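Local coordinates for PhnB-like domain-containing protein (Pseudomonas aeruginosa, PDB 1U69) that is of unknown function but has a PhnB-like, glyoxalase-related fold and has been proposed as a potential drug-resistance protein, at residues 7-12 against 76-81; 38-43 against 50-55; 92-97 against 108-113. All coordinates share one frame; numbering follows the deposited sequence.

Contact 1. Residues 7-12 against 76-81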
loop_
_atom_site.group_PDB
_atom_site.type_symbol
_atom_site.label_atom_id
_atom_site.label_comp_id
_atom_site.label_asym_id
_atom_site.label_seq_id
_atom_site.Cartn_x
_atom_site.Cartn_y
_atom_site.Cartn_z
ATOM N N ASN A 7 11.576 4.796 -3.037
ATOM C CA ASN A 7 11.013 6.081 -3.450
ATOM C C ASN A 7 10.438 6.763 -2.216
ATOM O O ASN A 7 9.591 6.205 -1.523
ATOM C CB ASN A 7 9.930 5.865 -4.524
ATOM C CG ASN A 7 9.396 7.170 -5.105
ATOM O OD1 ASN A 7 10.049 8.201 -5.012
ATOM N ND2 ASN A 7 8.190 7.132 -5.695
ATOM N N THR A 8 10.924 7.961 -1.938
ATOM C CA THR A 8 10.570 8.714 -0.732
ATOM C C THR A 8 9.980 10.059 -1.134
ATOM O O THR A 8 10.491 10.712 -2.035
ATOM C CB THR A 8 11.847 8.928 0.116
ATOM O OG1 THR A 8 12.419 7.651 0.467
ATOM C CG2 THR A 8 11.545 9.617 1.441
ATOM N N ILE A 9 8.898 10.465 -0.482
ATOM C CA ILE A 9 8.262 11.759 -0.738
ATOM C C ILE A 9 9.078 12.822 -0.008
ATOM O O ILE A 9 9.121 12.794 1.211
ATOM C CB ILE A 9 6.789 11.738 -0.239
ATOM C CG1 ILE A 9 5.881 10.906 -1.156
ATOM C CG2 ILE A 9 6.190 13.167 -0.175
ATOM C CD1 ILE A 9 6.358 9.552 -1.542
ATOM N N CYS A 10 9.705 13.746 -0.738
ATOM C CA CYS A 10 10.545 14.799 -0.154
ATOM C C CYS A 10 9.793 16.125 -0.151
ATOM O O CYS A 10 9.371 16.596 -1.193
ATOM C CB CYS A 10 11.849 14.935 -0.942
ATOM S SG CYS A 10 13.038 16.067 -0.213
ATOM N N LEU A 11 9.607 16.699 1.034
ATOM C CA LEU A 11 8.852 17.932 1.196
ATOM C C LEU A 11 9.781 19.002 1.737
ATOM O O LEU A 11 10.530 18.752 2.679
ATOM C CB LEU A 11 7.693 17.711 2.156
ATOM C CG LEU A 11 6.639 16.736 1.615
ATOM C CD1 LEU A 11 5.721 16.315 2.737
ATOM C CD2 LEU A 11 5.876 17.374 0.468
ATOM N N TRP A 12 9.710 20.188 1.132
ATOM C CA TRP A 12 10.600 21.314 1.428
ATOM C C TRP A 12 10.038 22.123 2.589
ATOM O O TRP A 12 8.851 22.454 2.605
ATOM C CB TRP A 12 10.716 22.200 0.182
ATOM C CG TRP A 12 11.852 23.173 0.145
ATOM C CD1 TRP A 12 11.963 24.336 0.847
ATOM C CD2 TRP A 12 13.013 23.085 -0.676
ATOM N NE1 TRP A 12 13.135 24.970 0.516
ATOM C CE2 TRP A 12 13.800 24.227 -0.418
ATOM C CE3 TRP A 12 13.473 22.159 -1.609
ATOM C CZ2 TRP A 12 15.022 24.454 -1.044
ATOM C CZ3 TRP A 12 14.694 22.384 -2.234
ATOM C CH2 TRP A 12 15.455 23.518 -1.943
ATOM N N GLU A 76 -1.067 23.464 -4.471
ATOM C CA GLU A 76 -2.007 22.362 -4.641
ATOM C C GLU A 76 -1.598 21.399 -5.748
ATOM O O GLU A 76 -2.261 20.395 -5.947
ATOM C CB GLU A 76 -3.400 22.888 -4.974
ATOM C CG GLU A 76 -4.125 23.463 -3.762
ATOM C CD GLU A 76 -3.879 24.933 -3.537
ATOM O OE1 GLU A 76 -2.929 25.519 -4.107
ATOM O OE2 GLU A 76 -4.657 25.519 -2.720
ATOM N N ALA A 77 -0.538 21.723 -6.479
ATOM C CA ALA A 77 0.031 20.788 -7.450
ATOM C C ALA A 77 0.349 19.442 -6.791
ATOM O O ALA A 77 0.231 18.389 -7.427
ATOM C CB ALA A 77 1.273 21.384 -8.109
ATOM N N PHE A 78 0.721 19.481 -5.511
ATOM C CA PHE A 78 0.892 18.266 -4.705
ATOM C C PHE A 78 -0.045 18.299 -3.521
ATOM O O PHE A 78 -0.200 19.346 -2.876
ATOM C CB PHE A 78 2.321 18.142 -4.182
ATOM C CG PHE A 78 2.455 17.164 -3.052
ATOM C CD1 PHE A 78 2.589 15.823 -3.297
ATOM C CD2 PHE A 78 2.416 17.587 -1.732
ATOM C CE1 PHE A 78 2.700 14.919 -2.237
ATOM C CE2 PHE A 78 2.493 16.700 -0.693
ATOM C CZ PHE A 78 2.641 15.368 -0.936
ATOM N N SER A 79 -0.633 17.147 -3.201
ATOM C CA SER A 79 -1.359 16.987 -1.952
ATOM C C SER A 79 -1.339 15.525 -1.490
ATOM O O SER A 79 -1.170 14.608 -2.290
ATOM C CB SER A 79 -2.820 17.453 -2.079
ATOM O OG SER A 79 -3.495 16.757 -3.112
ATOM N N PHE A 80 -1.501 15.334 -0.187
ATOM C CA PHE A 80 -1.771 14.011 0.396
ATOM C C PHE A 80 -3.287 13.872 0.425
ATOM O O PHE A 80 -3.954 14.755 0.914
ATOM C CB PHE A 80 -1.278 13.923 1.838
ATOM C CG PHE A 80 0.209 13.822 2.004
ATOM C CD1 PHE A 80 0.890 12.666 1.636
ATOM C CD2 PHE A 80 0.917 14.838 2.633
ATOM C CE1 PHE A 80 2.261 12.561 1.839
ATOM C CE2 PHE A 80 2.288 14.733 2.842
ATOM C CZ PHE A 80 2.953 13.604 2.450
ATOM N N GLN A 81 -3.829 12.780 -0.092
ATOM C CA GLN A 81 -5.245 12.486 0.063
ATOM C C GLN A 81 -5.424 11.352 1.068
ATOM O O GLN A 81 -5.002 10.240 0.858
ATOM C CB GLN A 81 -5.896 12.119 -1.267
ATOM C CG GLN A 81 -7.389 11.897 -1.148
ATOM C CD GLN A 81 -8.039 11.616 -2.479
ATOM O OE1 GLN A 81 -8.435 12.542 -3.204
ATOM N NE2 GLN A 81 -8.172 10.359 -2.804
#
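The Phe-80 ring turns its edge to Leu-11. Its CE2 lies 3.8 Å from Leu-11 CD1, which sits near the ring plane. One face of the same ring is taken by Phe-78, whose CZ stands over its centre, 3.7 Å above the plane. The two rings are therefore T-shaped: Phe-78 gives the edge and Phe-80 the face. Round the Phe-78 ring, Leu-11 CD2 approaches obliquely and comes to 3.6 Å from CE2. Leu-11 thus splits its methyls between the rings, CD1 to Phe-80 and CD2 to Phe-78. Ile-9 adds CG2, which is 4.2 Å from CZ of Phe-78 and equally far from CZ of Phe-80. That methyl lies anti to the backbone N, and this aims it across at the ring ends.

The strands themselves do not pair. The axes of 7-12 and 78-81 come no closer than 10.7 Å, with 123° between their N-to-C directions, and no hydrogen bond joins them. Each is the first strand of a beta-alpha-beta-beta-beta unit, the module of glyoxalase-type (vicinal oxygen chelate) folds, and each is outermost in its own sheet within the chain. Both form antiparallel ladders with strands of the second subunit, so the sheets continue across the interface. Ile-9, Leu-11, Phe-78 and Phe-80 meet between the two strands by apolar contacts alone.

Phe-78 has CG anti to its backbone N (chi1 163°), which swings the ring toward Leu-11. It also stacks on Phe-78 of the second subunit. Phe-80 meets the ring of Trp-118 in its own chain. Ile-116 touches both Leu-11 and Phe-78, and Ile-9 packs on Ile-61 and Cys-63 of strand 61-67.

Contact 2. Residues 38-43 against 50-55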
loop_
_atom_site.group_PDB
_atom_site.type_symbol
_atom_site.label_atom_id
_atom_site.label_comp_id
_atom_site.label_asym_id
_atom_site.label_seq_id
_atom_site.Cartn_x
_atom_site.Cartn_y
_atom_site.Cartn_z
ATOM N N ARG A 38 21.768 15.630 10.515
ATOM C CA ARG A 38 22.289 16.974 10.653
ATOM C C ARG A 38 23.231 17.312 9.509
ATOM O O ARG A 38 23.813 16.424 8.892
ATOM C CB ARG A 38 22.941 17.155 12.029
ATOM C CG ARG A 38 21.867 17.362 13.091
ATOM C CD ARG A 38 22.291 17.181 14.521
ATOM N NE ARG A 38 21.109 17.130 15.385
ATOM C CZ ARG A 38 20.365 18.185 15.743
ATOM N NH1 ARG A 38 20.666 19.417 15.340
ATOM N NH2 ARG A 38 19.309 18.009 16.529
ATOM N N ALA A 39 23.329 18.605 9.199
ATOM C CA ALA A 39 24.129 19.088 8.077
ATOM C C ALA A 39 25.606 18.893 8.402
ATOM O O ALA A 39 26.056 19.338 9.457
ATOM C CB ALA A 39 23.843 20.540 7.829
ATOM N N PRO A 40 26.356 18.217 7.531
ATOM C CA PRO A 40 27.785 18.000 7.801
ATOM C C PRO A 40 28.635 19.234 7.539
ATOM O O PRO A 40 29.781 19.262 7.973
ATOM C CB PRO A 40 28.164 16.843 6.866
ATOM C CG PRO A 40 27.135 16.813 5.802
ATOM C CD PRO A 40 25.918 17.557 6.289
ATOM N N GLY A 41 28.084 20.226 6.850
ATOM C CA GLY A 41 28.746 21.506 6.684
ATOM C C GLY A 41 27.763 22.637 6.511
ATOM O O GLY A 41 26.550 22.419 6.395
ATOM N N ASP A 42 28.287 23.855 6.481
ATOM C CA ASP A 42 27.480 25.025 6.206
ATOM C C ASP A 42 26.908 24.908 4.800
ATOM O O ASP A 42 27.520 24.314 3.907
ATOM C CB ASP A 42 28.317 26.301 6.299
ATOM C CG ASP A 42 28.784 26.617 7.714
ATOM O OD1 ASP A 42 28.188 26.134 8.705
ATOM O OD2 ASP A 42 29.769 27.356 7.933
ATOM N N TYR A 43 25.719 25.450 4.615
ATOM C CA TYR A 43 25.061 25.401 3.323
ATOM C C TYR A 43 24.144 26.620 3.193
ATOM O O TYR A 43 24.020 27.408 4.138
ATOM C CB TYR A 43 24.368 24.046 3.131
ATOM C CG TYR A 43 23.105 23.816 3.925
ATOM C CD1 TYR A 43 21.862 23.861 3.304
ATOM C CD2 TYR A 43 23.154 23.495 5.278
ATOM C CE1 TYR A 43 20.691 23.632 4.017
ATOM C CE2 TYR A 43 21.987 23.258 5.998
ATOM C CZ TYR A 43 20.757 23.340 5.359
ATOM O OH TYR A 43 19.588 23.103 6.048
ATOM N N ASP A 50 23.002 21.865 12.077
ATOM C CA ASP A 50 21.561 22.130 12.024
ATOM C C ASP A 50 20.872 20.910 11.438
ATOM O O ASP A 50 21.515 20.090 10.792
ATOM C CB ASP A 50 21.260 23.367 11.161
ATOM C CG ASP A 50 21.579 24.679 11.864
ATOM O OD1 ASP A 50 21.882 24.694 13.075
ATOM O OD2 ASP A 50 21.539 25.758 11.274
ATOM N N VAL A 51 19.571 20.782 11.665
ATOM C CA VAL A 51 18.792 19.703 11.057
ATOM C C VAL A 51 18.721 19.939 9.542
ATOM O O VAL A 51 18.279 21.000 9.084
ATOM C CB VAL A 51 17.368 19.616 11.649
ATOM C CG1 VAL A 51 16.513 18.589 10.874
ATOM C CG2 VAL A 51 17.411 19.271 13.140
ATOM N N LEU A 52 19.201 18.967 8.774
ATOM C CA LEU A 52 19.179 19.058 7.317
ATOM C C LEU A 52 17.973 18.299 6.758
ATOM O O LEU A 52 17.179 18.859 5.995
ATOM C CB LEU A 52 20.486 18.528 6.723
ATOM C CG LEU A 52 20.614 18.500 5.202
ATOM C CD1 LEU A 52 20.493 19.896 4.649
ATOM C CD2 LEU A 52 21.927 17.867 4.784
ATOM N N THR A 53 17.845 17.025 7.118
ATOM C CA THR A 53 16.645 16.256 6.771
ATOM C C THR A 53 16.098 15.479 7.954
ATOM O O THR A 53 16.805 15.174 8.919
ATOM C CB THR A 53 16.882 15.263 5.621
ATOM O OG1 THR A 53 17.898 14.307 5.985
ATOM C CG2 THR A 53 17.368 15.952 4.356
ATOM N N VAL A 54 14.830 15.112 7.827
ATOM C CA VAL A 54 14.147 14.279 8.811
ATOM C C VAL A 54 13.390 13.195 8.049
ATOM O O VAL A 54 12.559 13.503 7.191
ATOM C CB VAL A 54 13.140 15.094 9.634
ATOM C CG1 VAL A 54 12.455 14.196 10.645
ATOM C CG2 VAL A 54 13.812 16.305 10.325
ATOM N N GLU A 55 13.692 11.938 8.342
ATOM C CA GLU A 55 12.924 10.826 7.789
ATOM C C GLU A 55 11.695 10.621 8.652
ATOM O O GLU A 55 11.781 10.609 9.870
ATOM C CB GLU A 55 13.751 9.542 7.738
ATOM C CG GLU A 55 14.999 9.592 6.869
ATOM C CD GLU A 55 15.781 8.288 6.942
ATOM O OE1 GLU A 55 15.163 7.210 6.805
ATOM O OE2 GLU A 55 16.991 8.329 7.169
HETATM O O HOH W 1 19.026 23.793 8.520
#
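Arg-38 and Val-51 form an antiparallel, non-hydrogen-bonded pair with their CA atoms 4.5 Å apart. They lie at the loop end of a long-looped beta hairpin made by strands 31-38 and 51-58. Next to this pair is a classic beta bulge: Leu-52 and Thr-53 both face His-37. Ala-39 N donates to Asp-50 O at 2.8 Å, with an N-H...O angle of 162°. The same carbonyl oxygen also receives the CA-H of Arg-38.

Leu-52 is the main side chain of the contact. Its CB meets Ala-39 CB at 4.1 Å. Its CD1 lies over one face of the Tyr-43 ring, 3.9 Å from the centroid, in a CH-pi contact. Tyr-43 has CG between the backbone N and the carbonyl carbon (chi1 73°), which folds the ring back over Leu-52. Phe-141 of the second subunit packs on Pro-40, Tyr-43 and Leu-52.

Val-51 CG2 lies over a face of the Arg-38 guanidinium, 3.9 Å from NH1. That NH1 is bonded to the carbonyl O of Gly-49, while Asp-50 OD2 accepts from Lys-47 N.

The Tyr-43 hydroxyl also bonds to Asn-67 O. A water donates to Tyr-43 OH at 2.6 Å and to Val-51 O at 2.9 Å, linking the loop to the strand.

Contact 3. Residues 92-97 against 108-113; sequences RLWNAI and GWCRDK
Cys-110 meets the Trp-94 indole with both side-chain atoms: CB over one face, SG obliquely. Its CB makes a CH-pi contact, 4.1 Å from the centroid of the six-membered ring and displaced toward the rim. Its SG is 4.7 Å from the same centroid, in an oblique sulfur-aromatic contact. The thiol lies between the backbone N and the carbonyl carbon (chi1 60°), which turns it toward the helix. There Ile-97 CG2 meets SG at 3.7 Å. The sulfur is thus set between an aromatic ring and an aliphatic branch.

The far end of the indole runs up against the backbone of the strand. Gly-108 O lies near the ring plane at the edge, 3.5 Å from CZ3. Trp-109 O approaches obliquely, 3.2 Å from CH2. Trp-94 reaches this far because CG is anti to its backbone N (chi1 171°). Its NE1 is bonded to Glu-104 OE1.

Further along, Ile-97 CG2 also rests against Arg-111 O and against Asp-112 CB, the latter at 3.8 Å. No direct hydrogen bond crosses the contact. A water fills that role: it donates to Ile-97 O and accepts from Lys-113 N at 2.9 Å. The buried carboxylate of Asp-112 turns from the helix and binds Tyr-24 OH and Trp-118 NE1 through OD2, and the backbone N of Trp-114 and Ile-116 through OD1.

This is helix-on-sheet packing in the second beta-alpha-beta-beta-beta unit. The axis of segment 92-97, part of helix 87-99, lies at 33° to that of strand 109-111, 8.6 Å away at the closest point. Ile-97 extends the packing to Trp-118 and Ile-120 of the adjacent strand 117-122, and Leu-93 reaches Val-82 of strand 78-84.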
loop_
_atom_site.group_PDB
_atom_site.type_symbol
_atom_site.label_atom_id
_atom_site.label_comp_id
_atom_site.label_asym_id
_atom_site.label_seq_id
_atom_site.Cartn_x
_atom_site.Cartn_y
_atom_site.Cartn_z
ATOM N N ARG A 92 -11.698 15.126 12.997
ATOM C CA ARG A 92 -10.507 15.206 13.832
ATOM C C ARG A 92 -9.303 15.625 13.010
ATOM O O ARG A 92 -8.527 16.482 13.433
ATOM C CB ARG A 92 -10.230 13.877 14.547
ATOM C CG ARG A 92 -9.085 13.976 15.521
ATOM C CD ARG A 92 -8.716 12.642 16.170
ATOM N NE ARG A 92 -7.924 11.731 15.324
ATOM C CZ ARG A 92 -6.643 11.918 14.981
ATOM N NH1 ARG A 92 -5.969 12.998 15.390
ATOM N NH2 ARG A 92 -6.022 11.000 14.237
ATOM N N LEU A 93 -9.149 15.029 11.827
ATOM C CA LEU A 93 -7.977 15.264 11.005
ATOM C C LEU A 93 -8.040 16.634 10.343
ATOM O O LEU A 93 -7.046 17.368 10.310
ATOM C CB LEU A 93 -7.824 14.135 9.971
ATOM C CG LEU A 93 -7.457 12.758 10.552
ATOM C CD1 LEU A 93 -7.202 11.761 9.407
ATOM C CD2 LEU A 93 -6.253 12.844 11.456
ATOM N N TRP A 94 -9.200 16.973 9.823
ATOM C CA TRP A 94 -9.427 18.296 9.231
ATOM C C TRP A 94 -9.114 19.404 10.248
ATOM O O TRP A 94 -8.355 20.335 9.977
ATOM C CB TRP A 94 -10.877 18.390 8.766
ATOM C CG TRP A 94 -11.309 19.765 8.326
ATOM C CD1 TRP A 94 -11.786 20.768 9.115
ATOM C CD2 TRP A 94 -11.308 20.279 6.990
ATOM N NE1 TRP A 94 -12.087 21.875 8.362
ATOM C CE2 TRP A 94 -11.793 21.600 7.047
ATOM C CE3 TRP A 94 -10.947 19.751 5.746
ATOM C CZ2 TRP A 94 -11.934 22.399 5.915
ATOM C CZ3 TRP A 94 -11.061 20.549 4.635
ATOM C CH2 TRP A 94 -11.566 21.852 4.716
ATOM N N ASN A 95 -9.676 19.273 11.435
ATOM C CA ASN A 95 -9.479 20.277 12.468
ATOM C C ASN A 95 -8.024 20.362 12.914
ATOM O O ASN A 95 -7.517 21.453 13.173
ATOM C CB ASN A 95 -10.380 19.987 13.653
ATOM C CG ASN A 95 -11.832 20.314 13.377
ATOM O OD1 ASN A 95 -12.157 21.150 12.522
ATOM N ND2 ASN A 95 -12.724 19.639 14.095
ATOM N N ALA A 96 -7.348 19.223 12.992
ATOM C CA ALA A 96 -5.945 19.208 13.401
ATOM C C ALA A 96 -5.066 20.024 12.472
ATOM O O ALA A 96 -4.268 20.843 12.932
ATOM C CB ALA A 96 -5.436 17.778 13.494
ATOM N N ILE A 97 -5.243 19.820 11.162
ATOM C CA ILE A 97 -4.438 20.498 10.152
ATOM C C ILE A 97 -4.775 21.988 10.140
ATOM O O ILE A 97 -3.889 22.849 10.126
ATOM C CB ILE A 97 -4.650 19.849 8.747
ATOM C CG1 ILE A 97 -4.163 18.389 8.750
ATOM C CG2 ILE A 97 -3.952 20.642 7.667
ATOM C CD1 ILE A 97 -4.865 17.506 7.731
ATOM N N GLY A 108 -12.913 19.149 0.813
ATOM C CA GLY A 108 -12.032 18.288 1.595
ATOM C C GLY A 108 -10.577 18.712 1.602
ATOM O O GLY A 108 -9.780 18.168 2.357
ATOM N N TRP A 109 -10.218 19.685 0.770
ATOM C CA TRP A 109 -8.874 20.246 0.771
ATOM C C TRP A 109 -8.670 21.224 1.922
ATOM O O TRP A 109 -9.544 22.043 2.235
ATOM C CB TRP A 109 -8.606 20.976 -0.540
ATOM C CG TRP A 109 -8.548 20.097 -1.781
ATOM C CD1 TRP A 109 -9.562 19.372 -2.343
ATOM C CD2 TRP A 109 -7.410 19.909 -2.625
ATOM N NE1 TRP A 109 -9.118 18.733 -3.480
ATOM C CE2 TRP A 109 -7.796 19.047 -3.675
ATOM C CE3 TRP A 109 -6.085 20.378 -2.593
ATOM C CZ2 TRP A 109 -6.905 18.646 -4.682
ATOM C CZ3 TRP A 109 -5.203 19.982 -3.602
ATOM C CH2 TRP A 109 -5.627 19.126 -4.625
ATOM N N CYS A 110 -7.484 21.163 2.510
ATOM C CA CYS A 110 -7.021 22.119 3.494
ATOM C C CYS A 110 -5.493 22.209 3.394
ATOM O O CYS A 110 -4.867 21.563 2.533
ATOM C CB CYS A 110 -7.489 21.698 4.888
ATOM S SG CYS A 110 -6.885 20.079 5.412
ATOM N N ARG A 111 -4.901 23.067 4.210
ATOM C CA ARG A 111 -3.482 23.351 4.152
ATOM C C ARG A 111 -2.910 23.390 5.553
ATOM O O ARG A 111 -3.532 23.933 6.464
ATOM C CB ARG A 111 -3.252 24.693 3.457
ATOM C CG ARG A 111 -3.745 24.712 2.044
ATOM C CD ARG A 111 -2.871 25.484 1.087
ATOM N NE ARG A 111 -2.875 26.891 1.433
ATOM C CZ ARG A 111 -3.494 27.849 0.753
ATOM N NH1 ARG A 111 -4.172 27.576 -0.369
ATOM N NH2 ARG A 111 -3.429 29.092 1.203
ATOM N N ASP A 112 -1.719 22.827 5.729
ATOM C CA ASP A 112 -1.084 22.856 7.045
ATOM C C ASP A 112 -0.255 24.131 7.254
ATOM O O ASP A 112 -0.156 24.998 6.383
ATOM C CB ASP A 112 -0.302 21.565 7.355
ATOM C CG ASP A 112 0.959 21.373 6.527
ATOM O OD1 ASP A 112 1.537 22.363 6.025
ATOM O OD2 ASP A 112 1.471 20.214 6.404
ATOM N N LYS A 113 0.323 24.218 8.448
ATOM C CA LYS A 113 1.097 25.367 8.887
ATOM C C LYS A 113 2.238 25.715 7.944
ATOM O O LYS A 113 2.622 26.879 7.861
ATOM C CB LYS A 113 1.669 25.054 10.277
ATOM C CG LYS A 113 2.545 26.126 10.880
ATOM C CD LYS A 113 2.796 25.859 12.354
ATOM C CE LYS A 113 3.605 26.974 12.984
ATOM N NZ LYS A 113 4.119 26.587 14.312
HETATM O O HOH W 2 -1.108 22.621 10.424
#

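In the fold
Contacts 1 and 3 are buried near the middle of the chain. Contact 2 is partly buried, about 24 Å from the chain centre. Contact 1 joins the two sheets of the chain. Contact 2 belongs to the first sheet alone, and contact 3 packs a helix on the second. Contacts 1 and 3 touch directly through a salt bridge between Glu-76 and Arg-111 and through Trp-109 packed on Glu-76 and Ser-79. Contact 2 touches neither. The chemistry follows the place: apolar side chains alone in contact 1, ring, sulfur and carbonyl contacts in contact 3, and a backbone hydrogen bond, a CH-pi contact and a bridging water in contact 2. Contacts 1 and 2 both reach the second subunit.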